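Side-chain contacts in DNA polymerase sliding clamp 3 (Sulfolobus tokodaii, PDB 3AIZ), which serves as a subunit of the ring-shaped sliding clamp that tethers DNA polymerase and other proteins to DNA during replication: residues 137-142 with 225-230; 144-149 with 174-179; 154-157 with 162-165. All coordinates share one frame; numbering follows the deposited sequence.

How the contacts relate
All three contacts build the C-terminal domain of the clamp subunit. Contacts 1 and 2 use successive parts of helix 136-149, with centres about 12 Å apart: I142, at the end of contact 1's helical segment, packs its CD1 3.6 Å from CG of L178 in contact 2's strand. Contact 3, the hairpin, centres about 9 Å from contact 2, and the sheet joins them, with L178 N 2.7 Å from L163 O in a probable hydrogen bond. Contacts 1 and 3, with centres about 13 Å apart, meet in the core, where L225 CD2 lies 3.6 Å from F156 CZ. Beyond contact 2 the sheet runs on into the chain of DNA polymerase sliding clamp B.

Contact 1: 137-142 with 225-230; sequences VTFTDI and LKLRYN
F139 of the helix meets Y229 and L227 of strand 225-230. The hydroxyl of Y229 arrives at the edge of the F139 ring, near its plane, with OH 3.2 Å from CE2. The two side chains cross at about a right angle, and the tyrosine leads with its oxygen. With CG anti to the backbone N (chi1 177°), the F139 ring extends far enough from the helix for this meeting. L227 adds a methyl, its CD2 lying 3.8 Å from CZ of F139.

The polar ends of Y229 and T140 are turned to other partners. Y229 OH has its hydrogen bond with OG1 of T205, which probably helps hold the ring in place, while OG1 of T140 is taken by the carbonyl of T136 in its own helix. T140 offers Y229 its methyl, CG2 coming 4.1 Å from CE2. V215 and I217 of strand 214-220 extend the same apolar layer beside F139. A helix packed by apolar side chains on an antiparallel sheet is the arrangement of the DNA-clamp fold, whose helices line the inside of the ring and whose sheets form the outside.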
loop_
_atom_site.group_PDB
_atom_site.type_symbol
_atom_site.label_atom_id
_atom_site.label_comp_id
_atom_site.label_asym_id
_atom_site.label_seq_id
_atom_site.Cartn_x
_atom_site.Cartn_y
_atom_site.Cartn_z
ATOM N N VAL C 137 -26.668 7.858 -6.686
ATOM C CA VAL C 137 -25.479 7.312 -6.045
ATOM C C VAL C 137 -25.183 5.903 -6.553
ATOM O O VAL C 137 -24.050 5.593 -6.919
ATOM C CB VAL C 137 -25.608 7.309 -4.506
ATOM C CG1 VAL C 137 -26.952 6.737 -4.081
ATOM C CG2 VAL C 137 -24.463 6.532 -3.879
ATOM N N THR C 138 -26.207 5.056 -6.584
ATOM C CA THR C 138 -26.053 3.692 -7.077
ATOM C C THR C 138 -25.607 3.689 -8.535
ATOM O O THR C 138 -24.731 2.916 -8.925
ATOM C CB THR C 138 -27.367 2.899 -6.960
ATOM O OG1 THR C 138 -27.810 2.892 -5.598
ATOM C CG2 THR C 138 -27.168 1.468 -7.432
ATOM N N PHE C 139 -26.210 4.561 -9.334
ATOM C CA PHE C 139 -25.916 4.618 -10.760
ATOM C C PHE C 139 -24.518 5.157 -11.037
ATOM O O PHE C 139 -23.762 4.569 -11.811
ATOM C CB PHE C 139 -26.960 5.462 -11.497
ATOM C CG PHE C 139 -26.677 5.626 -12.963
ATOM C CD1 PHE C 139 -26.872 4.573 -13.840
ATOM C CD2 PHE C 139 -26.218 6.832 -13.463
ATOM C CE1 PHE C 139 -26.611 4.720 -15.190
ATOM C CE2 PHE C 139 -25.956 6.985 -14.813
ATOM C CZ PHE C 139 -26.153 5.928 -15.676
ATOM N N THR C 140 -24.179 6.276 -10.404
ATOM C CA THR C 140 -22.874 6.898 -10.604
ATOM C C THR C 140 -21.733 5.973 -10.179
ATOM O O THR C 140 -20.721 5.875 -10.872
ATOM C CB THR C 140 -22.764 8.252 -9.874
ATOM O OG1 THR C 140 -23.117 8.091 -8.495
ATOM C CG2 THR C 140 -23.690 9.276 -10.514
ATOM N N ASP C 141 -21.901 5.297 -9.045
ATOM C CA ASP C 141 -20.928 4.302 -8.601
ATOM C C ASP C 141 -20.613 3.329 -9.730
ATOM O O ASP C 141 -19.452 3.113 -10.074
ATOM C CB ASP C 141 -21.454 3.529 -7.388
ATOM C CG ASP C 141 -21.289 4.292 -6.087
ATOM O OD1 ASP C 141 -20.436 5.202 -6.030
ATOM O OD2 ASP C 141 -22.007 3.971 -5.114
ATOM N N ILE C 142 -21.660 2.745 -10.303
ATOM C CA ILE C 142 -21.510 1.803 -11.405
ATOM C C ILE C 142 -20.832 2.464 -12.600
ATOM O O ILE C 142 -20.020 1.846 -13.286
ATOM C CB ILE C 142 -22.873 1.230 -11.831
ATOM C CG1 ILE C 142 -23.483 0.423 -10.683
ATOM C CG2 ILE C 142 -22.731 0.372 -13.081
ATOM C CD1 ILE C 142 -24.817 -0.202 -11.014
ATOM N N LEU C 225 -29.401 8.523 -25.828
ATOM C CA LEU C 225 -29.589 8.125 -24.441
ATOM C C LEU C 225 -29.898 9.362 -23.614
ATOM O O LEU C 225 -29.137 10.329 -23.633
ATOM C CB LEU C 225 -28.324 7.453 -23.906
ATOM C CG LEU C 225 -28.161 7.396 -22.382
ATOM C CD1 LEU C 225 -29.268 6.572 -21.741
ATOM C CD2 LEU C 225 -26.794 6.844 -22.005
ATOM N N LYS C 226 -31.013 9.342 -22.892
ATOM C CA LYS C 226 -31.357 10.468 -22.037
ATOM C C LYS C 226 -31.142 10.154 -20.564
ATOM O O LYS C 226 -31.931 9.435 -19.951
ATOM C CB LYS C 226 -32.800 10.925 -22.261
ATOM C CG LYS C 226 -33.151 12.177 -21.470
ATOM C CD LYS C 226 -34.630 12.513 -21.543
ATOM C CE LYS C 226 -34.938 13.744 -20.704
ATOM N NZ LYS C 226 -36.398 13.984 -20.564
ATOM N N LEU C 227 -30.068 10.697 -20.002
ATOM C CA LEU C 227 -29.834 10.607 -18.571
ATOM C C LEU C 227 -30.368 11.864 -17.902
ATOM O O LEU C 227 -29.814 12.951 -18.071
ATOM C CB LEU C 227 -28.344 10.452 -18.271
ATOM C CG LEU C 227 -27.651 9.195 -18.795
ATOM C CD1 LEU C 227 -26.152 9.275 -18.554
ATOM C CD2 LEU C 227 -28.239 7.948 -18.154
ATOM N N ARG C 228 -31.458 11.720 -17.159
ATOM C CA ARG C 228 -32.012 12.843 -16.418
ATOM C C ARG C 228 -31.677 12.721 -14.946
ATOM O O ARG C 228 -32.267 11.913 -14.231
ATOM C CB ARG C 228 -33.528 12.934 -16.594
ATOM C CG ARG C 228 -34.209 13.734 -15.493
ATOM C CD ARG C 228 -35.649 14.063 -15.832
ATOM N NE ARG C 228 -35.741 14.983 -16.961
ATOM C CZ ARG C 228 -36.828 15.682 -17.265
ATOM N NH1 ARG C 228 -37.915 15.572 -16.514
ATOM N NH2 ARG C 228 -36.827 16.498 -18.311
ATOM N N TYR C 229 -30.718 13.521 -14.496
ATOM C CA TYR C 229 -30.385 13.572 -13.084
ATOM C C TYR C 229 -31.333 14.526 -12.375
ATOM O O TYR C 229 -31.199 15.744 -12.485
ATOM C CB TYR C 229 -28.935 14.006 -12.887
ATOM C CG TYR C 229 -27.924 12.963 -13.302
ATOM C CD1 TYR C 229 -27.362 12.978 -14.572
ATOM C CD2 TYR C 229 -27.529 11.965 -12.422
ATOM C CE1 TYR C 229 -26.433 12.029 -14.953
ATOM C CE2 TYR C 229 -26.602 11.011 -12.795
ATOM C CZ TYR C 229 -26.057 11.048 -14.061
ATOM O OH TYR C 229 -25.134 10.098 -14.435
ATOM N N ASN C 230 -32.301 13.963 -11.660
ATOM C CA ASN C 230 -33.289 14.758 -10.945
ATOM C C ASN C 230 -32.659 15.662 -9.895
ATOM O O ASN C 230 -31.710 15.275 -9.213
ATOM C CB ASN C 230 -34.338 13.854 -10.296
ATOM C CG ASN C 230 -35.165 13.092 -11.314
ATOM O OD1 ASN C 230 -35.461 11.912 -11.128
ATOM N ND2 ASN C 230 -35.539 13.764 -12.399
#

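Contact 2: 144-149 with 174-179; sequences DEIEDI and STIELS
E145, I146 and I149 on the last turns of the helix face S174 and I176 on a strand that runs almost exactly the other way: the N-to-C directions differ by 169°, and the two axes approach to 10.2 Å. The backbones come nearest at the end of the helix, where the CA atoms of I149 and S174 are 7.7 Å apart. S174 and I176, with T175 turned away between them, carry the strand's side of the contact.

I176 buries the most surface. Its CD1 sits near both E145 and I146, 4.2 Å from CD of E145 and 4.3 Å from CG1 of I146. Chi1 and chi2 both near 180° extend E145 far enough for its carboxylate carbon to reach that methyl. I146 starts off to one side of the direct line to the strand, yet its far end comes nearer and meets CD1 of I176; I146 itself is buried.

At the other end, I149 covers S174. Its CD1 lies 3.9 Å from CB of S174, and CG2 is 4.2 Å from the same CB, so two branches of one isoleucine rest on the serine's methylene. The hydroxyl of S174 is hydrogen-bonded to OG of S111 in the chain of DNA polymerase sliding clamp B, and S174 and T175 pair with a strand of that chain.

I146 also packs on L165 and A167 of strand 162-168 and on L199 of helix 199-203, while I142, a turn earlier, touches I176 and L178. Helix 136-149 thus lies over the sheet close to strand 172-178, through which the sheet continues into the neighbouring subunit.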
loop_
_atom_site.group_PDB
_atom_site.type_symbol
_atom_site.label_atom_id
_atom_site.label_comp_id
_atom_site.label_asym_id
_atom_site.label_seq_id
_atom_site.Cartn_x
_atom_site.Cartn_y
_atom_site.Cartn_z
ATOM N N ASP C 144 -18.696 5.031 -12.476
ATOM C CA ASP C 144 -17.288 5.175 -12.116
ATOM C C ASP C 144 -16.561 3.844 -12.258
ATOM O O ASP C 144 -15.416 3.793 -12.705
ATOM C CB ASP C 144 -17.143 5.703 -10.686
ATOM C CG ASP C 144 -17.439 7.187 -10.580
ATOM O OD1 ASP C 144 -17.220 7.910 -11.575
ATOM O OD2 ASP C 144 -17.883 7.631 -9.500
ATOM N N GLU C 145 -17.240 2.767 -11.877
ATOM C CA GLU C 145 -16.672 1.430 -11.981
ATOM C C GLU C 145 -16.469 1.042 -13.442
ATOM O O GLU C 145 -15.524 0.330 -13.780
ATOM C CB GLU C 145 -17.572 0.413 -11.279
ATOM C CG GLU C 145 -16.985 -0.985 -11.194
ATOM C CD GLU C 145 -17.857 -1.928 -10.389
ATOM O OE1 GLU C 145 -18.833 -1.455 -9.768
ATOM O OE2 GLU C 145 -17.566 -3.144 -10.377
ATOM N N ILE C 146 -17.362 1.518 -14.305
ATOM C CA ILE C 146 -17.249 1.263 -15.737
ATOM C C ILE C 146 -16.086 2.047 -16.334
ATOM O O ILE C 146 -15.421 1.580 -17.259
ATOM C CB ILE C 146 -18.552 1.609 -16.483
ATOM C CG1 ILE C 146 -19.647 0.600 -16.129
ATOM C CG2 ILE C 146 -18.324 1.623 -17.987
ATOM C CD1 ILE C 146 -20.932 0.799 -16.897
ATOM N N GLU C 147 -15.840 3.239 -15.799
ATOM C CA GLU C 147 -14.700 4.040 -16.228
ATOM C C GLU C 147 -13.395 3.334 -15.876
ATOM O O GLU C 147 -12.452 3.326 -16.667
ATOM C CB GLU C 147 -14.735 5.425 -15.584
ATOM C CG GLU C 147 -13.560 6.310 -15.972
ATOM C CD GLU C 147 -13.467 7.562 -15.122
ATOM O OE1 GLU C 147 -14.434 7.860 -14.389
ATOM O OE2 GLU C 147 -12.424 8.248 -15.186
ATOM N N ASP C 148 -13.345 2.747 -14.683
ATOM C CA ASP C 148 -12.179 1.982 -14.256
ATOM C C ASP C 148 -11.954 0.785 -15.171
ATOM O O ASP C 148 -10.821 0.485 -15.546
ATOM C CB ASP C 148 -12.329 1.522 -12.803
ATOM C CG ASP C 148 -12.075 2.640 -11.806
ATOM O OD1 ASP C 148 -11.495 3.675 -12.202
ATOM O OD2 ASP C 148 -12.449 2.481 -10.624
ATOM N N ILE C 149 -13.039 0.103 -15.527
ATOM C CA ILE C 149 -12.961 -1.021 -16.453
ATOM C C ILE C 149 -12.366 -0.561 -17.778
ATOM O O ILE C 149 -11.474 -1.205 -18.330
ATOM C CB ILE C 149 -14.347 -1.644 -16.709
ATOM C CG1 ILE C 149 -14.889 -2.288 -15.431
ATOM C CG2 ILE C 149 -14.272 -2.673 -17.826
ATOM C CD1 ILE C 149 -16.245 -2.937 -15.602
ATOM N N SER C 174 -17.326 -6.119 -20.242
ATOM C CA SER C 174 -17.771 -6.491 -18.905
ATOM C C SER C 174 -19.143 -5.884 -18.635
ATOM O O SER C 174 -19.341 -4.683 -18.796
ATOM C CB SER C 174 -16.766 -6.026 -17.848
ATOM O OG SER C 174 -15.513 -6.667 -18.017
ATOM N N THR C 175 -20.088 -6.721 -18.219
ATOM C CA THR C 175 -21.471 -6.291 -18.055
ATOM C C THR C 175 -21.890 -6.221 -16.592
ATOM O O THR C 175 -21.471 -7.037 -15.775
ATOM C CB THR C 175 -22.437 -7.235 -18.797
ATOM O OG1 THR C 175 -22.037 -7.352 -20.166
ATOM C CG2 THR C 175 -23.861 -6.707 -18.728
ATOM N N ILE C 176 -22.721 -5.236 -16.270
ATOM C CA ILE C 176 -23.276 -5.101 -14.933
ATOM C C ILE C 176 -24.796 -5.044 -15.010
ATOM O O ILE C 176 -25.359 -4.267 -15.779
ATOM C CB ILE C 176 -22.752 -3.836 -14.227
ATOM C CG1 ILE C 176 -21.221 -3.815 -14.247
ATOM C CG2 ILE C 176 -23.279 -3.765 -12.802
ATOM C CD1 ILE C 176 -20.610 -2.640 -13.512
ATOM N N GLU C 177 -25.457 -5.877 -14.216
ATOM C CA GLU C 177 -26.913 -5.937 -14.214
ATOM C C GLU C 177 -27.519 -4.989 -13.186
ATOM O O GLU C 177 -27.115 -4.978 -12.023
ATOM C CB GLU C 177 -27.387 -7.364 -13.937
ATOM C CG GLU C 177 -28.874 -7.477 -13.641
ATOM C CD GLU C 177 -29.268 -8.856 -13.147
ATOM O OE1 GLU C 177 -28.433 -9.782 -13.226
ATOM O OE2 GLU C 177 -30.416 -9.013 -12.677
ATOM N N LEU C 178 -28.488 -4.194 -13.625
ATOM C CA LEU C 178 -29.257 -3.347 -12.723
ATOM C C LEU C 178 -30.721 -3.751 -12.795
ATOM O O LEU C 178 -31.273 -3.915 -13.882
ATOM C CB LEU C 178 -29.111 -1.869 -13.089
ATOM C CG LEU C 178 -27.749 -1.193 -12.929
ATOM C CD1 LEU C 178 -26.773 -1.670 -13.991
ATOM C CD2 LEU C 178 -27.911 0.315 -12.999
ATOM N N SER C 179 -31.349 -3.907 -11.636
ATOM C CA SER C 179 -32.746 -4.316 -11.581
ATOM C C SER C 179 -33.352 -3.987 -10.228
ATOM O O SER C 179 -32.636 -3.673 -9.279
ATOM C CB SER C 179 -32.870 -5.815 -11.849
ATOM O OG SER C 179 -32.180 -6.566 -10.865
#

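Contact 3: 154-157 with 162-165; sequences ITFK and KLYL
F156 and L165 both send CG anti to their own carbonyl carbon and beside the backbone N (chi1 -79° and -51°); together with L165's chi2 near 180°, this puts the leucine's CD2 methyl over one face of the phenyl ring. The methyl is 3.6 Å from the ring centroid in a CH-pi contact, shifted toward the rim, so that CD2 of L165 comes within 3.4 Å of CD2 of F156. L163 adds its CD1 at 4.3 Å from the same ring atom of F156, and I154 puts CG2 4.3 Å from CB of L165. I154, F156, L163 and L165 thus make one apolar face.

F156 and L165 are a non-hydrogen-bonded antiparallel pair; the next pair along, K157 and Y164, is hydrogen-bonded in both directions. K157 N binds Y164 O at 3.0 Å, and Y164 N returns the bond to K157 O at 2.7 Å, the latter with its donor in the carbonyl plane and an N-H...O angle of 155°. CA of L163 makes a further CA-H...O contact with K157 O, at 3.6 Å. On the face that carries K157 and Y164 their CB atoms lie side by side.

The hairpin's chemistry is accordingly two-sided. K157 and Y164 satisfy each other's backbone N-H and C=O, while the flanking strands bond to I154, F156, L163 and L165. The apolar face turns into the core, where F156 and L163 pack on I217, and the opposite face carries the partly exposed K157 and Y164, the tyrosine packing on R110 of the chain of DNA polymerase sliding clamp B.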
loop_
_atom_site.group_PDB
_atom_site.type_symbol
_atom_site.label_atom_id
_atom_site.label_comp_id
_atom_site.label_asym_id
_atom_site.label_seq_id
_atom_site.Cartn_x
_atom_site.Cartn_y
_atom_site.Cartn_z
ATOM N N ILE C 154 -20.353 1.996 -24.239
ATOM C CA ILE C 154 -21.162 1.305 -23.245
ATOM C C ILE C 154 -22.487 0.876 -23.859
ATOM O O ILE C 154 -23.302 1.719 -24.236
ATOM C CB ILE C 154 -21.467 2.203 -22.034
ATOM C CG1 ILE C 154 -20.172 2.685 -21.380
ATOM C CG2 ILE C 154 -22.335 1.463 -21.027
ATOM C CD1 ILE C 154 -20.399 3.566 -20.172
ATOM N N THR C 155 -22.701 -0.431 -23.966
ATOM C CA THR C 155 -23.965 -0.945 -24.476
ATOM C C THR C 155 -25.041 -0.899 -23.398
ATOM O O THR C 155 -24.916 -1.544 -22.355
ATOM C CB THR C 155 -23.840 -2.392 -24.990
ATOM O OG1 THR C 155 -23.093 -2.408 -26.211
ATOM C CG2 THR C 155 -25.218 -2.980 -25.250
ATOM N N PHE C 156 -26.089 -0.120 -23.652
ATOM C CA PHE C 156 -27.261 -0.097 -22.787
ATOM C C PHE C 156 -28.293 -1.067 -23.338
ATOM O O PHE C 156 -28.820 -0.867 -24.431
ATOM C CB PHE C 156 -27.857 1.310 -22.720
ATOM C CG PHE C 156 -27.120 2.243 -21.801
ATOM C CD1 PHE C 156 -25.837 2.669 -22.103
ATOM C CD2 PHE C 156 -27.721 2.710 -20.642
ATOM C CE1 PHE C 156 -25.163 3.533 -21.263
ATOM C CE2 PHE C 156 -27.052 3.575 -19.798
ATOM C CZ PHE C 156 -25.772 3.987 -20.108
ATOM N N LYS C 157 -28.577 -2.123 -22.584
ATOM C CA LYS C 157 -29.516 -3.142 -23.037
ATOM C C LYS C 157 -30.601 -3.407 -22.002
ATOM O O LYS C 157 -30.311 -3.689 -20.840
ATOM C CB LYS C 157 -28.774 -4.435 -23.380
ATOM C CG LYS C 157 -29.660 -5.551 -23.909
ATOM C CD LYS C 157 -28.824 -6.638 -24.565
ATOM C CE LYS C 157 -29.671 -7.837 -24.961
ATOM N NZ LYS C 157 -30.182 -8.568 -23.768
ATOM N N LYS C 162 -35.037 -5.318 -16.952
ATOM C CA LYS C 162 -33.734 -5.131 -16.328
ATOM C C LYS C 162 -32.776 -4.392 -17.255
ATOM O O LYS C 162 -32.854 -4.518 -18.476
ATOM C CB LYS C 162 -33.136 -6.475 -15.910
ATOM C CG LYS C 162 -33.947 -7.211 -14.857
ATOM C CD LYS C 162 -33.231 -8.466 -14.396
ATOM C CE LYS C 162 -34.042 -9.217 -13.354
ATOM N NZ LYS C 162 -33.333 -10.442 -12.893
ATOM N N LEU C 163 -31.873 -3.618 -16.661
ATOM C CA LEU C 163 -30.902 -2.848 -17.427
ATOM C C LEU C 163 -29.518 -3.482 -17.352
ATOM O O LEU C 163 -29.019 -3.786 -16.269
ATOM C CB LEU C 163 -30.850 -1.406 -16.919
ATOM C CG LEU C 163 -29.927 -0.455 -17.682
ATOM C CD1 LEU C 163 -30.265 -0.453 -19.163
ATOM C CD2 LEU C 163 -30.015 0.945 -17.108
ATOM N N TYR C 164 -28.901 -3.677 -18.512
ATOM C CA TYR C 164 -27.575 -4.273 -18.585
ATOM C C TYR C 164 -26.578 -3.313 -19.221
ATOM O O TYR C 164 -26.675 -3.004 -20.407
ATOM C CB TYR C 164 -27.619 -5.577 -19.381
ATOM C CG TYR C 164 -28.481 -6.651 -18.760
ATOM C CD1 TYR C 164 -29.781 -6.867 -19.199
ATOM C CD2 TYR C 164 -27.995 -7.452 -17.734
ATOM C CE1 TYR C 164 -30.572 -7.850 -18.634
ATOM C CE2 TYR C 164 -28.779 -8.436 -17.164
ATOM C CZ TYR C 164 -30.066 -8.631 -17.617
ATOM O OH TYR C 164 -30.848 -9.609 -17.051
ATOM N N LEU C 165 -25.620 -2.846 -18.429
ATOM C CA LEU C 165 -24.584 -1.953 -18.932
ATOM C C LEU C 165 -23.317 -2.735 -19.250
ATOM O O LEU C 165 -22.684 -3.295 -18.357
ATOM C CB LEU C 165 -24.277 -0.854 -17.916
ATOM C CG LEU C 165 -25.481 -0.083 -17.376
ATOM C CD1 LEU C 165 -25.019 1.062 -16.494
ATOM C CD2 LEU C 165 -26.341 0.432 -18.515
#